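Side-chain contacts in hypothetical protein NMB0488 (Neisseria meningitidis, PDB 2GKP), which is of uncharacterised function but, as a member of the CdiI family, probably serves as an immunity protein against a toxin of contact-dependent growth inhibition: residues D11-Y16 and G32-D37; D115-L118 and L123-S126. All blocks are in the same frame, centred on the assembly; numbering follows the deposited sequence.

Contact 1: residues D11-Y16 and G32-D37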
loop_
_atom_site.group_PDB
_atom_site.type_symbol
_atom_site.label_atom_id
_atom_site.label_comp_id
_atom_site.label_asym_id
_atom_site.label_seq_id
_atom_site.Cartn_x
_atom_site.Cartn_y
_atom_site.Cartn_z
ATOM N N ASP A 11 4.541 -0.745 14.529
ATOM C CA ASP A 11 4.378 -0.125 13.218
ATOM C C ASP A 11 3.484 -0.953 12.320
ATOM O O ASP A 11 3.654 -2.157 12.243
ATOM C CB ASP A 11 5.752 0.013 12.548
ATOM C CG ASP A 11 6.681 0.890 13.352
ATOM O OD1 ASP A 11 6.382 2.101 13.484
ATOM O OD2 ASP A 11 7.688 0.340 13.863
ATOM N N TYR A 12 2.566 -0.282 11.621
ATOM C CA TYR A 12 1.743 -0.943 10.623
ATOM C C TYR A 12 1.893 -0.179 9.329
ATOM O O TYR A 12 1.845 1.052 9.327
ATOM C CB TYR A 12 0.265 -0.960 11.063
ATOM C CG TYR A 12 0.038 -1.594 12.417
ATOM C CD1 TYR A 12 -0.341 -2.920 12.506
ATOM C CD2 TYR A 12 0.269 -0.885 13.592
ATOM C CE1 TYR A 12 -0.531 -3.544 13.762
ATOM C CE2 TYR A 12 0.083 -1.487 14.839
ATOM C CZ TYR A 12 -0.316 -2.808 14.896
ATOM O OH TYR A 12 -0.511 -3.425 16.118
ATOM N N TRP A 13 2.020 -0.925 8.231
ATOM C CA TRP A 13 2.200 -0.312 6.938
ATOM C C TRP A 13 1.257 -0.879 5.879
ATOM O O TRP A 13 0.874 -2.066 5.927
ATOM C CB TRP A 13 3.639 -0.521 6.462
ATOM C CG TRP A 13 4.674 0.320 7.127
ATOM C CD1 TRP A 13 5.278 0.089 8.334
ATOM C CD2 TRP A 13 5.315 1.479 6.573
ATOM N NE1 TRP A 13 6.248 1.045 8.565
ATOM C CE2 TRP A 13 6.266 1.927 7.516
ATOM C CE3 TRP A 13 5.142 2.212 5.385
ATOM C CZ2 TRP A 13 7.076 3.044 7.285
ATOM C CZ3 TRP A 13 5.948 3.327 5.167
ATOM C CH2 TRP A 13 6.916 3.724 6.107
ATOM N N ALA A 14 0.932 -0.026 4.892
ATOM C CA ALA A 14 0.085 -0.432 3.778
ATOM C C ALA A 14 0.353 0.451 2.598
ATOM O O ALA A 14 0.986 1.488 2.715
ATOM C CB ALA A 14 -1.444 -0.376 4.142
ATOM N N GLY A 15 -0.126 0.016 1.434
ATOM C CA GLY A 15 0.024 0.801 0.224
ATOM C C GLY A 15 -1.308 1.003 -0.492
ATOM O O GLY A 15 -2.227 0.184 -0.362
ATOM N N TYR A 16 -1.361 2.077 -1.266
ATOM C CA TYR A 16 -2.571 2.481 -1.985
ATOM C C TYR A 16 -2.092 2.938 -3.345
ATOM O O TYR A 16 -1.504 4.025 -3.483
ATOM C CB TYR A 16 -3.303 3.606 -1.211
ATOM C CG TYR A 16 -4.429 4.317 -1.940
ATOM C CD1 TYR A 16 -5.512 3.620 -2.459
ATOM C CD2 TYR A 16 -4.440 5.703 -2.045
ATOM C CE1 TYR A 16 -6.570 4.299 -3.102
ATOM C CE2 TYR A 16 -5.481 6.388 -2.701
ATOM C CZ TYR A 16 -6.533 5.675 -3.226
ATOM O OH TYR A 16 -7.568 6.347 -3.851
ATOM N N GLY A 32 11.996 -3.365 10.446
ATOM C CA GLY A 32 12.913 -2.270 10.153
ATOM C C GLY A 32 12.496 -1.475 8.948
ATOM O O GLY A 32 12.320 -0.263 9.025
ATOM N N ARG A 33 12.364 -2.160 7.815
ATOM C CA ARG A 33 11.775 -1.588 6.610
ATOM C C ARG A 33 10.644 -2.508 6.152
ATOM O O ARG A 33 10.684 -3.745 6.394
ATOM C CB ARG A 33 12.814 -1.421 5.485
ATOM C CG ARG A 33 13.999 -0.542 5.864
ATOM C CD ARG A 33 14.991 -0.339 4.709
ATOM N NE ARG A 33 14.576 0.747 3.820
ATOM C CZ ARG A 33 14.879 2.038 3.979
ATOM N NH1 ARG A 33 14.477 2.927 3.057
ATOM N NH2 ARG A 33 15.544 2.478 5.048
ATOM N N TYR A 34 9.663 -1.901 5.466
ATOM C CA TYR A 34 8.463 -2.622 5.066
ATOM C C TYR A 34 8.257 -2.642 3.559
ATOM O O TYR A 34 8.796 -1.802 2.813
ATOM C CB TYR A 34 7.238 -2.025 5.775
ATOM C CG TYR A 34 7.255 -2.308 7.254
ATOM C CD1 TYR A 34 6.362 -3.225 7.795
ATOM C CD2 TYR A 34 8.182 -1.714 8.110
ATOM C CE1 TYR A 34 6.363 -3.498 9.155
ATOM C CE2 TYR A 34 8.184 -2.012 9.486
ATOM C CZ TYR A 34 7.280 -2.898 9.987
ATOM O OH TYR A 34 7.273 -3.190 11.354
ATOM N N ALA A 35 7.452 -3.603 3.129
ATOM C CA ALA A 35 7.221 -3.806 1.691
ATOM C C ALA A 35 5.934 -4.559 1.472
ATOM O O ALA A 35 5.417 -5.180 2.403
ATOM C CB ALA A 35 8.411 -4.530 1.027
ATOM N N PRO A 36 5.385 -4.493 0.250
ATOM C CA PRO A 36 4.137 -5.226 0.000
ATOM C C PRO A 36 4.228 -6.677 0.454
ATOM O O PRO A 36 5.236 -7.351 0.175
ATOM C CB PRO A 36 3.999 -5.131 -1.517
ATOM C CG PRO A 36 4.617 -3.802 -1.851
ATOM C CD PRO A 36 5.815 -3.687 -0.920
ATOM N N ASP A 37 3.193 -7.156 1.136
ATOM C CA ASP A 37 3.202 -8.530 1.687
ATOM C C ASP A 37 2.191 -9.352 0.883
ATOM O O ASP A 37 0.971 -9.279 1.130
ATOM C CB ASP A 37 2.821 -8.497 3.161
ATOM C CG ASP A 37 2.921 -9.855 3.818
ATOM O OD1 ASP A 37 3.137 -10.831 3.091
ATOM O OD2 ASP A 37 2.734 -9.940 5.044
#

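Contact 2: residues D115-L118 and L123-S126. With EDO (1,2-ethanediol), chain C.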
loop_
_atom_site.group_PDB
_atom_site.type_symbol
_atom_site.label_atom_id
_atom_site.label_comp_id
_atom_site.label_asym_id
_atom_site.label_seq_id
_atom_site.Cartn_x
_atom_site.Cartn_y
_atom_site.Cartn_z
ATOM N N ASP A 115 1.955 5.530 0.207
ATOM C CA ASP A 115 2.310 4.640 1.326
ATOM C C ASP A 115 1.614 5.112 2.592
ATOM O O ASP A 115 1.449 6.303 2.764
ATOM C CB ASP A 115 3.833 4.638 1.600
ATOM C CG ASP A 115 4.654 4.002 0.484
ATOM O OD1 ASP A 115 4.098 3.401 -0.464
ATOM O OD2 ASP A 115 5.899 4.085 0.593
ATOM N N ILE A 116 1.249 4.189 3.465
ATOM C CA ILE A 116 0.611 4.600 4.744
ATOM C C ILE A 116 1.354 3.908 5.859
ATOM O O ILE A 116 1.569 2.676 5.825
ATOM C CB ILE A 116 -0.901 4.188 4.814
ATOM C CG1 ILE A 116 -1.668 4.789 3.629
ATOM C CG2 ILE A 116 -1.511 4.679 6.113
ATOM C CD1 ILE A 116 -1.843 3.809 2.445
ATOM N N TRP A 117 1.769 4.736 6.842
ATOM C CA TRP A 117 2.456 4.249 8.039
ATOM C C TRP A 117 1.666 4.660 9.284
ATOM O O TRP A 117 1.407 5.833 9.464
ATOM C CB TRP A 117 3.873 4.813 8.087
ATOM C CG TRP A 117 4.584 4.549 9.401
ATOM C CD1 TRP A 117 4.598 3.390 10.138
ATOM C CD2 TRP A 117 5.393 5.487 10.114
ATOM N NE1 TRP A 117 5.394 3.546 11.256
ATOM C CE2 TRP A 117 5.875 4.829 11.270
ATOM C CE3 TRP A 117 5.757 6.826 9.886
ATOM C CZ2 TRP A 117 6.721 5.455 12.187
ATOM C CZ3 TRP A 117 6.568 7.465 10.827
ATOM C CH2 TRP A 117 7.062 6.765 11.954
ATOM N N LEU A 118 1.231 3.668 10.069
ATOM C CA LEU A 118 0.561 3.924 11.348
ATOM C C LEU A 118 1.480 3.572 12.510
ATOM O O LEU A 118 2.029 2.491 12.557
ATOM C CB LEU A 118 -0.674 3.035 11.439
ATOM C CG LEU A 118 -1.464 3.062 12.771
ATOM C CD1 LEU A 118 -2.002 4.449 13.053
ATOM C CD2 LEU A 118 -2.605 2.060 12.675
ATOM N N LEU A 123 -1.239 8.510 11.599
ATOM C CA LEU A 123 -1.233 8.019 10.207
ATOM C C LEU A 123 -0.431 8.966 9.320
ATOM O O LEU A 123 -0.848 10.119 9.122
ATOM C CB LEU A 123 -2.664 7.923 9.668
ATOM C CG LEU A 123 -3.488 6.818 10.289
ATOM C CD1 LEU A 123 -4.959 7.122 10.066
ATOM C CD2 LEU A 123 -3.092 5.493 9.625
ATOM N N LYS A 124 0.695 8.497 8.773
ATOM C CA LYS A 124 1.474 9.260 7.806
ATOM C C LYS A 124 1.132 8.716 6.398
ATOM O O LYS A 124 1.431 7.552 6.096
ATOM C CB LYS A 124 2.975 9.119 8.098
ATOM C CG LYS A 124 3.903 9.907 7.134
ATOM C CD LYS A 124 5.348 9.718 7.549
ATOM C CE LYS A 124 6.341 10.385 6.624
ATOM N NZ LYS A 124 7.667 10.170 7.215
ATOM N N ILE A 125 0.492 9.560 5.582
ATOM C CA ILE A 125 0.019 9.124 4.259
ATOM C C ILE A 125 0.848 9.885 3.224
ATOM O O ILE A 125 0.731 11.098 3.115
ATOM C CB ILE A 125 -1.497 9.369 4.080
ATOM C CG1 ILE A 125 -2.315 8.766 5.259
ATOM C CG2 ILE A 125 -1.971 8.844 2.752
ATOM C CD1 ILE A 125 -3.825 9.217 5.297
ATOM N N SER A 126 1.703 9.168 2.505
ATOM C CA SER A 126 2.757 9.813 1.712
ATOM C C SER A 126 2.571 9.576 0.229
ATOM O O SER A 126 2.515 8.427 -0.212
ATOM C CB SER A 126 4.119 9.238 2.075
ATOM O OG SER A 126 4.454 9.489 3.438
HETATM C C1 EDO C . 4.682 6.647 -1.556
HETATM O O1 EDO C . 5.658 7.375 -0.790
HETATM C C2 EDO C . 5.409 5.613 -2.424
HETATM O O2 EDO C . 4.678 4.409 -2.684
#

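Contact 1: residues D11-Y16 and G32-D37
Tyr34 is the one residue of 32-37 that reaches 11-16, and it does so along the whole length of its side chain. Its CB comes first, over the face of the Trp13 five-membered ring, 3.9 Å from that ring's centroid, a CH-pi contact. The phenol ring follows as an offset stack on the same pyrrole ring, centroids 4.1 Å apart and planes at 19°. Trp13 CD1 sits over the middle of the phenol, 3.3 Å from Tyr34 CG, and Trp13 NE1 lies 3.4 Å from Tyr34 CD2. Both CB atoms are directed across the contact with CG beside the backbone N, and chi2 (82° for Trp13, -108° for Tyr34) lays the rings nearly flat on each other. At the far end, Tyr34 OH passes 3.7 Å from Asp11 CB and is hydrogen-bonded with Thr67 OG1. Asp11 OD1 takes the NE1 hydrogen of Trp117. Flat aromatic residues suit this place because the two strands do not pair directly, yet approach closely enough (Trp13 CA to Tyr34 CA 6.9 Å) for rings to lie face on face. The chemistry implies adhesion by dispersion between ring faces, with the Tyr34 hydroxyl held separately by Thr67.

Contact 2: residues D115-L118 and L123-S126
Asp115 and Ser126 form a hydrogen-bonded antiparallel pair, with Asp115 N to Ser126 O at 3.0 Å and Ser126 N to Asp115 O at 2.9 Å. An ethanediol, probably from the crystallisation liquor, lays its O2 against Asp115 OD1 and is also held by Ser113 and Pro127. Trp117 and Lys124 repeat the backbone pattern, the Lys124 N-H giving a nearly straight bond (173°) to Trp117 O. Above this second pair Lys124 CD meets the edge of the indole in its plane, 3.7 Å from Trp117 CE3; the fully extended lysine chain offers methylenes to the ring while carrying its ammonium onward. The alternate residues face the other way and are all apolar, as suits a buried face; their branching lets the methyls interlock. Leu123 CD2 fits between Leu118 CD1, at 3.7 Å, and Ile116 CG2, at 3.9 Å, while Ile116 CG1 lies beside Ile125 CG2. Next outward, the stacked ring of Trp13 helps position the Trp117 indole. Helix 152-164 packs on Ile116, Leu123 and Ile125. The whole is an antiparallel beta hairpin with amphipathic alternation, one face covered by helices 51-63 and 152-164, as in alpha+beta folds with an antiparallel sheet.

From the N terminus, strand 11-18 runs into strand 23-30 and then strand 34-45, and contact 1 closes this first excursion by joining the first and third strands, which both pair with 23-30. The chain then passes through the helices between 51 and 108 before strands 112-119 and 122-132 make the tight hairpin closed by contact 2. The two loops are thus in series, neither enclosing nor crossing the other. In space they become neighbours, because strand 11-18 pairs antiparallel with strand 112-119: Tyr12 O lies 2.8 Å from Leu118 N, and Ala14 O the same distance from Ile116 N. These probable hydrogen bonds join the N-terminal strands to the later hairpin in one sheet.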